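Local coordinates for protein interferon gamma (Paralichthys olivaceus, PDB 6F1E) that acts as a homodimeric cytokine that binds interferon gamma receptor 1 and, with lower affinity, receptor 1-like, activating macrophages and neutrophils, at residues Leu52-Leu63 against Leu93-Arg104. Residues are numbered along the deposited sequence; the frame is centred on the assembly and turned at random.
Sequences LETYEKLIGQML and LNYILKKVQELR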
ATOM      1  N   LEU A  52      -8.910   6.388  -5.102  1.00 49.65           N
ATOM      2  CA  LEU A  52      -9.788   7.402  -4.518  1.00 53.03           C
ATOM      3  C   LEU A  52      -9.090   8.119  -3.345  1.00 47.45           C
ATOM      4  O   LEU A  52      -9.186   9.354  -3.247  1.00 46.86           O
ATOM      5  CB  LEU A  52     -11.142   6.799  -4.097  1.00 52.99           C
ATOM      6  CG  LEU A  52     -12.059   6.284  -5.227  1.00 52.85           C
ATOM      7  CD1 LEU A  52     -13.249   5.491  -4.669  1.00 52.96           C
ATOM      8  CD2 LEU A  52     -12.583   7.437  -6.059  1.00 53.06           C
ATOM      9  N   GLU A  53      -8.343   7.366  -2.528  1.00 49.06           N
ATOM     10  CA  GLU A  53      -7.499   7.949  -1.459  1.00 54.42           C
ATOM     11  C   GLU A  53      -6.423   8.900  -1.981  1.00 57.94           C
ATOM     12  O   GLU A  53      -6.159   9.959  -1.385  1.00 63.47           O
ATOM     13  CB  GLU A  53      -6.862   6.872  -0.626  1.00 61.91           C
ATOM     14  CG  GLU A  53      -5.870   7.387   0.431  1.00 76.27           C
ATOM     15  CD  GLU A  53      -5.575   6.364   1.546  1.00 87.73           C
ATOM     16  OE1 GLU A  53      -6.230   5.283   1.629  1.00 87.85           O
ATOM     17  OE2 GLU A  53      -4.680   6.658   2.367  1.00 98.09           O
ATOM     18  N   THR A  54      -5.829   8.527  -3.103  1.00 56.59           N
ATOM     19  CA  THR A  54      -4.813   9.339  -3.745  1.00 58.29           C
ATOM     20  C   THR A  54      -5.392  10.658  -4.246  1.00 55.51           C
ATOM     21  O   THR A  54      -4.795  11.716  -4.079  1.00 51.26           O
ATOM     22  CB  THR A  54      -4.161   8.535  -4.891  1.00 59.65           C
ATOM     23  OG1 THR A  54      -3.656   7.312  -4.350  1.00 62.56           O
ATOM     24  CG2 THR A  54      -3.020   9.295  -5.517  1.00 60.10           C
ATOM     25  N   TYR A  55      -6.557  10.580  -4.872  1.00 57.07           N
ATOM     26  CA  TYR A  55      -7.252  11.788  -5.374  1.00 57.23           C
ATOM     27  C   TYR A  55      -7.639  12.739  -4.262  1.00 53.16           C
ATOM     28  O   TYR A  55      -7.626  13.942  -4.424  1.00 53.87           O
ATOM     29  CB  TYR A  55      -8.526  11.416  -6.136  1.00 51.85           C
ATOM     30  CG  TYR A  55      -8.316  11.241  -7.611  1.00 52.03           C
ATOM     31  CD1 TYR A  55      -8.032  12.342  -8.419  1.00 48.01           C
ATOM     32  CD2 TYR A  55      -8.450   9.981  -8.218  1.00 53.20           C
ATOM     33  CE1 TYR A  55      -7.876  12.196  -9.796  1.00 51.08           C
ATOM     34  CE2 TYR A  55      -8.292   9.821  -9.591  1.00 53.74           C
ATOM     35  CZ  TYR A  55      -8.007  10.936 -10.383  1.00 52.34           C
ATOM     36  OH  TYR A  55      -7.831  10.793 -11.748  1.00 43.64           O
ATOM     37  N   GLU A  56      -8.023  12.188  -3.136  1.00 54.17           N
ATOM     38  CA  GLU A  56      -8.362  13.035  -2.006  1.00 59.74           C
ATOM     39  C   GLU A  56      -7.150  13.801  -1.499  1.00 56.65           C
ATOM     40  O   GLU A  56      -7.281  14.955  -1.208  1.00 53.86           O
ATOM     41  CB  GLU A  56      -8.975  12.195  -0.905  1.00 64.43           C
ATOM     42  CG  GLU A  56      -9.666  13.022   0.133  1.00 72.66           C
ATOM     43  CD  GLU A  56     -10.283  12.167   1.198  1.00 85.68           C
ATOM     44  OE1 GLU A  56     -10.564  10.961   0.869  1.00 70.82           O
ATOM     45  OE2 GLU A  56     -10.463  12.731   2.330  1.00 83.89           O
ATOM     46  N   LYS A  57      -5.982  13.154  -1.407  1.00 63.43           N
ATOM     47  CA  LYS A  57      -4.696  13.849  -1.170  1.00 61.60           C
ATOM     48  C   LYS A  57      -4.469  14.928  -2.198  1.00 62.28           C
ATOM     49  O   LYS A  57      -4.230  16.072  -1.846  1.00 66.99           O
ATOM     50  CB  LYS A  57      -3.493  12.889  -1.248  1.00 69.42           C
ATOM     51  CG  LYS A  57      -2.908  12.417   0.083  1.00 80.23           C
ATOM     52  CD  LYS A  57      -3.629  11.197   0.649  1.00 93.02           C
ATOM     53  CE  LYS A  57      -2.784  10.461   1.691  1.00103.05           C
ATOM     54  NZ  LYS A  57      -3.375   9.132   2.024  1.00106.19           N
ATOM     55  N   LEU A  58      -4.522  14.537  -3.473  1.00 59.34           N
ATOM     56  CA  LEU A  58      -4.210  15.422  -4.573  1.00 57.30           C
ATOM     57  C   LEU A  58      -4.976  16.697  -4.434  1.00 63.77           C
ATOM     58  O   LEU A  58      -4.408  17.799  -4.449  1.00 64.13           O
ATOM     59  CB  LEU A  58      -4.623  14.818  -5.931  1.00 62.95           C
ATOM     60  CG  LEU A  58      -3.616  14.159  -6.856  1.00 68.26           C
ATOM     61  CD1 LEU A  58      -4.300  13.740  -8.135  1.00 65.43           C
ATOM     62  CD2 LEU A  58      -2.485  15.123  -7.165  1.00 70.57           C
ATOM     63  N   ILE A  59      -6.297  16.528  -4.335  1.00 62.24           N
ATOM     64  CA  ILE A  59      -7.233  17.653  -4.443  1.00 57.55           C
ATOM     65  C   ILE A  59      -7.006  18.584  -3.265  1.00 55.99           C
ATOM     66  O   ILE A  59      -6.891  19.788  -3.446  1.00 61.75           O
ATOM     67  CB  ILE A  59      -8.661  17.156  -4.567  1.00 57.33           C
ATOM     68  CG1 ILE A  59      -8.791  16.366  -5.894  1.00 57.57           C
ATOM     69  CG2 ILE A  59      -9.643  18.328  -4.526  1.00 60.44           C
ATOM     70  CD1 ILE A  59      -9.929  15.369  -5.913  1.00 58.29           C
ATOM     71  N   GLY A  60      -6.840  18.005  -2.085  1.00 56.72           N
ATOM     72  CA  GLY A  60      -6.225  18.697  -0.941  1.00 63.29           C
ATOM     73  C   GLY A  60      -5.137  19.664  -1.359  1.00 67.91           C
ATOM     74  O   GLY A  60      -5.345  20.871  -1.298  1.00 73.92           O
ATOM     75  N   GLN A  61      -4.011  19.151  -1.862  1.00 76.08           N
ATOM     76  CA  GLN A  61      -2.884  20.018  -2.300  1.00 71.11           C
ATOM     77  C   GLN A  61      -3.307  21.058  -3.350  1.00 66.40           C
ATOM     78  O   GLN A  61      -2.932  22.207  -3.286  1.00 69.79           O
ATOM     79  CB  GLN A  61      -1.707  19.194  -2.837  1.00 67.65           C
ATOM     80  CG  GLN A  61      -1.068  18.257  -1.831  1.00 76.47           C
ATOM     81  CD  GLN A  61      -0.597  18.983  -0.593  1.00 87.88           C
ATOM     82  OE1 GLN A  61      -1.084  18.726   0.528  1.00 76.91           O
ATOM     83  NE2 GLN A  61       0.332  19.937  -0.792  1.00 78.94           N
ATOM     84  N   MET A  62      -4.132  20.663  -4.290  1.00 65.74           N
ATOM     85  CA  MET A  62      -4.605  21.603  -5.266  1.00 71.73           C
ATOM     86  C   MET A  62      -5.359  22.736  -4.582  1.00 72.00           C
ATOM     87  O   MET A  62      -5.335  23.856  -5.061  1.00 81.37           O
ATOM     88  CB  MET A  62      -5.485  20.894  -6.311  1.00 82.19           C
ATOM     89  CG  MET A  62      -4.703  19.943  -7.218  1.00 78.62           C
ATOM     90  SD  MET A  62      -5.741  18.884  -8.232  1.00 66.20           S
ATOM     91  CE  MET A  62      -6.274  19.938  -9.571  1.00 68.82           C
ATOM     92  N   LEU A  63      -6.029  22.454  -3.468  1.00 74.38           N
ATOM     93  CA  LEU A  63      -6.636  23.525  -2.657  1.00 74.57           C
ATOM     94  C   LEU A  63      -5.602  24.364  -1.880  1.00 80.84           C
ATOM     95  O   LEU A  63      -5.752  25.589  -1.805  1.00 84.44           O
ATOM     96  CB  LEU A  63      -7.695  22.982  -1.704  1.00 64.08           C
ATOM     97  CG  LEU A  63      -8.993  22.495  -2.367  1.00 63.61           C
ATOM     98  CD1 LEU A  63      -9.799  21.558  -1.433  1.00 56.59           C
ATOM     99  CD2 LEU A  63      -9.816  23.692  -2.839  1.00 61.53           C
ATOM    100  N   LEU A  93     -13.158  22.584  -7.040  1.00 57.10           N
ATOM    101  CA  LEU A  93     -12.288  21.617  -6.355  1.00 62.08           C
ATOM    102  C   LEU A  93     -13.028  21.024  -5.148  1.00 61.94           C
ATOM    103  O   LEU A  93     -13.130  19.804  -5.018  1.00 63.75           O
ATOM    104  CB  LEU A  93     -10.957  22.249  -5.879  1.00 60.38           C
ATOM    105  CG  LEU A  93      -9.874  22.702  -6.877  1.00 63.71           C
ATOM    106  CD1 LEU A  93      -8.617  23.198  -6.166  1.00 63.87           C
ATOM    107  CD2 LEU A  93      -9.498  21.576  -7.827  1.00 68.38           C
ATOM    108  N   ASN A  94     -13.567  21.887  -4.286  1.00 62.26           N
ATOM    109  CA  ASN A  94     -14.242  21.423  -3.077  1.00 58.74           C
ATOM    110  C   ASN A  94     -15.374  20.503  -3.449  1.00 53.34           C
ATOM    111  O   ASN A  94     -15.551  19.495  -2.810  1.00 51.74           O
ATOM    112  CB  ASN A  94     -14.676  22.580  -2.154  1.00 65.10           C
ATOM    113  CG  ASN A  94     -13.503  23.122  -1.291  1.00 72.20           C
ATOM    114  OD1 ASN A  94     -13.234  24.317  -1.268  1.00 71.03           O
ATOM    115  ND2 ASN A  94     -12.813  22.226  -0.580  1.00 75.73           N
ATOM    116  N   TYR A  95     -16.077  20.763  -4.544  1.00 51.48           N
ATOM    117  CA  TYR A  95     -17.161  19.850  -4.933  1.00 54.67           C
ATOM    118  C   TYR A  95     -16.590  18.472  -5.300  1.00 57.38           C
ATOM    119  O   TYR A  95     -17.132  17.428  -4.902  1.00 65.08           O
ATOM    120  CB  TYR A  95     -18.053  20.428  -6.049  1.00 51.23           C
ATOM    121  CG  TYR A  95     -19.016  19.402  -6.645  1.00 52.24           C
ATOM    122  CD1 TYR A  95     -20.264  19.139  -6.079  1.00 53.62           C
ATOM    123  CD2 TYR A  95     -18.659  18.690  -7.784  1.00 53.78           C
ATOM    124  CE1 TYR A  95     -21.129  18.192  -6.653  1.00 55.04           C
ATOM    125  CE2 TYR A  95     -19.501  17.750  -8.364  1.00 49.41           C
ATOM    126  CZ  TYR A  95     -20.716  17.488  -7.803  1.00 55.00           C
ATOM    127  OH  TYR A  95     -21.476  16.510  -8.430  1.00 60.60           O
ATOM    128  N   ILE A  96     -15.497  18.475  -6.048  1.00 62.39           N
ATOM    129  CA  ILE A  96     -14.895  17.230  -6.557  1.00 61.97           C
ATOM    130  C   ILE A  96     -14.267  16.442  -5.362  1.00 59.94           C
ATOM    131  O   ILE A  96     -14.437  15.203  -5.231  1.00 50.64           O
ATOM    132  CB  ILE A  96     -14.015  17.528  -7.831  1.00 61.28           C
ATOM    133  CG1 ILE A  96     -14.487  16.683  -8.995  1.00 68.47           C
ATOM    134  CG2 ILE A  96     -12.534  17.346  -7.648  1.00 69.84           C
ATOM    135  CD1 ILE A  96     -15.792  17.176  -9.572  1.00 69.89           C
ATOM    136  N   LEU A  97     -13.651  17.165  -4.431  1.00 52.38           N
ATOM    137  CA  LEU A  97     -13.244  16.561  -3.167  1.00 52.69           C
ATOM    138  C   LEU A  97     -14.393  15.862  -2.425  1.00 53.01           C
ATOM    139  O   LEU A  97     -14.274  14.697  -2.011  1.00 60.43           O
ATOM    140  CB  LEU A  97     -12.635  17.613  -2.267  1.00 52.43           C
ATOM    141  CG  LEU A  97     -12.179  17.113  -0.911  1.00 53.98           C
ATOM    142  CD1 LEU A  97     -11.249  15.935  -1.083  1.00 56.05           C
ATOM    143  CD2 LEU A  97     -11.461  18.250  -0.220  1.00 54.15           C
ATOM    144  N   LYS A  98     -15.508  16.559  -2.275  1.00 52.88           N
ATOM    145  CA  LYS A  98     -16.684  16.015  -1.563  1.00 55.61           C
ATOM    146  C   LYS A  98     -17.181  14.729  -2.202  1.00 55.21           C
ATOM    147  O   LYS A  98     -17.375  13.741  -1.520  1.00 56.93           O
ATOM    148  CB  LYS A  98     -17.829  17.040  -1.546  1.00 56.74           C
ATOM    149  CG  LYS A  98     -19.129  16.505  -0.996  1.00 60.42           C
ATOM    150  CD  LYS A  98     -20.218  17.566  -0.978  1.00 67.53           C
ATOM    151  CE  LYS A  98     -21.033  17.567  -2.275  1.00 76.70           C
ATOM    152  NZ  LYS A  98     -22.417  18.101  -2.085  1.00 81.67           N
ATOM    153  N   LYS A  99     -17.384  14.727  -3.515  1.00 52.43           N
ATOM    154  CA  LYS A  99     -17.932  13.533  -4.146  1.00 52.03           C
ATOM    155  C   LYS A  99     -17.010  12.314  -3.975  1.00 54.36           C
ATOM    156  O   LYS A  99     -17.505  11.191  -3.880  1.00 56.80           O
ATOM    157  CB  LYS A  99     -18.261  13.772  -5.637  1.00 56.70           C
ATOM    158  CG  LYS A  99     -19.293  14.862  -5.949  1.00 58.57           C
ATOM    159  CD  LYS A  99     -20.656  14.730  -5.230  1.00 61.86           C
ATOM    160  CE  LYS A  99     -21.537  13.587  -5.729  1.00 65.02           C
ATOM    161  NZ  LYS A  99     -22.559  13.175  -4.704  1.00 68.73           N
ATOM    162  N   VAL A 100     -15.688  12.534  -3.927  1.00 55.41           N
ATOM    163  CA  VAL A 100     -14.719  11.447  -3.751  1.00 51.59           C
ATOM    164  C   VAL A 100     -14.742  10.961  -2.303  1.00 50.10           C
ATOM    165  O   VAL A 100     -14.880   9.773  -2.063  1.00 48.67           O
ATOM    166  CB  VAL A 100     -13.281  11.876  -4.116  1.00 57.86           C
ATOM    167  CG1 VAL A 100     -12.296  10.743  -3.834  1.00 56.98           C
ATOM    168  CG2 VAL A 100     -13.178  12.305  -5.582  1.00 58.90           C
ATOM    169  N   GLN A 101     -14.626  11.876  -1.347  1.00 48.80           N
ATOM    170  CA  GLN A 101     -14.800  11.533   0.059  1.00 50.33           C
ATOM    171  C   GLN A 101     -16.059  10.705   0.287  1.00 54.78           C
ATOM    172  O   GLN A 101     -16.007   9.621   0.891  1.00 59.36           O
ATOM    173  CB  GLN A 101     -14.876  12.775   0.899  1.00 53.53           C
ATOM    174  CG  GLN A 101     -13.530  13.450   1.036  1.00 65.24           C
ATOM    175  CD  GLN A 101     -13.588  14.780   1.767  1.00 77.62           C
ATOM    176  OE1 GLN A 101     -14.536  15.574   1.607  1.00 78.76           O
ATOM    177  NE2 GLN A 101     -12.554  15.045   2.569  1.00 79.09           N
ATOM    178  N   GLU A 102     -17.181  11.197  -0.222  1.00 53.01           N
ATOM    179  CA  GLU A 102     -18.471  10.500  -0.041  1.00 56.81           C
ATOM    180  C   GLU A 102     -18.469   9.081  -0.637  1.00 51.01           C
ATOM    181  O   GLU A 102     -19.008   8.146  -0.029  1.00 53.04           O
ATOM    182  CB  GLU A 102     -19.647  11.316  -0.640  1.00 54.87           C
ATOM    183  CG  GLU A 102     -19.910  12.635   0.090  1.00 53.85           C
ATOM    184  CD  GLU A 102     -20.953  13.506  -0.608  1.00 60.43           C
ATOM    185  OE1 GLU A 102     -21.461  13.119  -1.726  1.00 54.48           O
ATOM    186  OE2 GLU A 102     -21.262  14.581  -0.010  1.00 59.34           O
ATOM    187  N   LEU A 103     -17.874   8.916  -1.812  1.00 46.79           N
ATOM    188  CA  LEU A 103     -17.861   7.597  -2.451  1.00 49.86           C
ATOM    189  C   LEU A 103     -16.980   6.626  -1.630  1.00 51.42           C
ATOM    190  O   LEU A 103     -17.318   5.444  -1.416  1.00 54.71           O
ATOM    191  CB  LEU A 103     -17.370   7.711  -3.892  1.00 46.34           C
ATOM    192  CG  LEU A 103     -17.335   6.425  -4.720  1.00 48.67           C
ATOM    193  CD1 LEU A 103     -18.659   5.695  -4.770  1.00 55.51           C
ATOM    194  CD2 LEU A 103     -16.976   6.779  -6.130  1.00 49.48           C
ATOM    195  N   ARG A 104     -15.873   7.154  -1.135  1.00 55.24           N
ATOM    196  CA  ARG A 104     -14.939   6.366  -0.337  1.00 63.85           C
ATOM    197  C   ARG A 104     -15.621   5.871   0.907  1.00 59.77           C
ATOM    198  O   ARG A 104     -15.665   4.664   1.174  1.00 57.52           O
ATOM    199  CB  ARG A 104     -13.724   7.200   0.091  1.00 70.44           C
ATOM    200  CG  ARG A 104     -12.496   6.948  -0.752  1.00 83.63           C
ATOM    201  CD  ARG A 104     -11.313   6.591   0.129  1.00 83.36           C
ATOM    202  NE  ARG A 104     -10.855   7.759   0.864  1.00 75.84           N
ATOM    203  CZ  ARG A 104      -9.942   7.724   1.822  1.00 75.60           C
ATOM    204  NH1 ARG A 104      -9.590   8.853   2.405  1.00 78.34           N
ATOM    205  NH2 ARG A 104      -9.354   6.577   2.180  1.00 81.07           N
TER
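Arg104 reaches across to Glu53 and Glu56 at one end of an antiparallel helix pair in the four-helix-bundle fold of interferon gamma. The axes of 52-63 and 93-104 come within 9.5 Å at 153°. Arg104 can be followed outward. Its CB points toward the facing helix. Its CG packs on Leu52 CB at 3.6 Å. Bends at chi2 and chi3 then swing the chain over the backbone of Glu53. NE makes a weak hydrogen bond to Glu56 OE1. NH1 forms a salt bridge with the same oxygen at 2.8 Å, so the carboxylate oxygen sits at the guanidinium edge and near its plane. The two flat groups are turned 66° apart, and NH1 meets OE1 from above the carboxylate plane. Glu53 CB lies over one guanidinium face, offset toward the rim. NH2 forms a longer salt bridge with Glu53 OE1 at 3.4 Å and a weak hydrogen bond to Ser112. Glu53 OE2 pairs with Lys57 NZ, which extends the charge network along the helix.

Away from Arg104 the contact is mostly apolar. Val100 CG1 sits against Leu52 O and Leu52 CD2. Ile59 divides its branches: CD1 touches Ile96 CG2 at 3.7 Å, and CG2 rests on Leu97 CB. At the far end Leu93 lies against Met62 and Leu63, with Leu63 CD2 3.6 Å from Leu93 CB. Leu93 also touches Leu14 of helix 5-17, and Leu103 packs on Tyr143 of the second subunit.

Glu56 has CG anti to its backbone N, which carries its carboxylate over to the other helix. There Gln101 NE2 donates to Glu56 OE2 at 3.1 Å, with a fairly straight N-H...O angle of 163°.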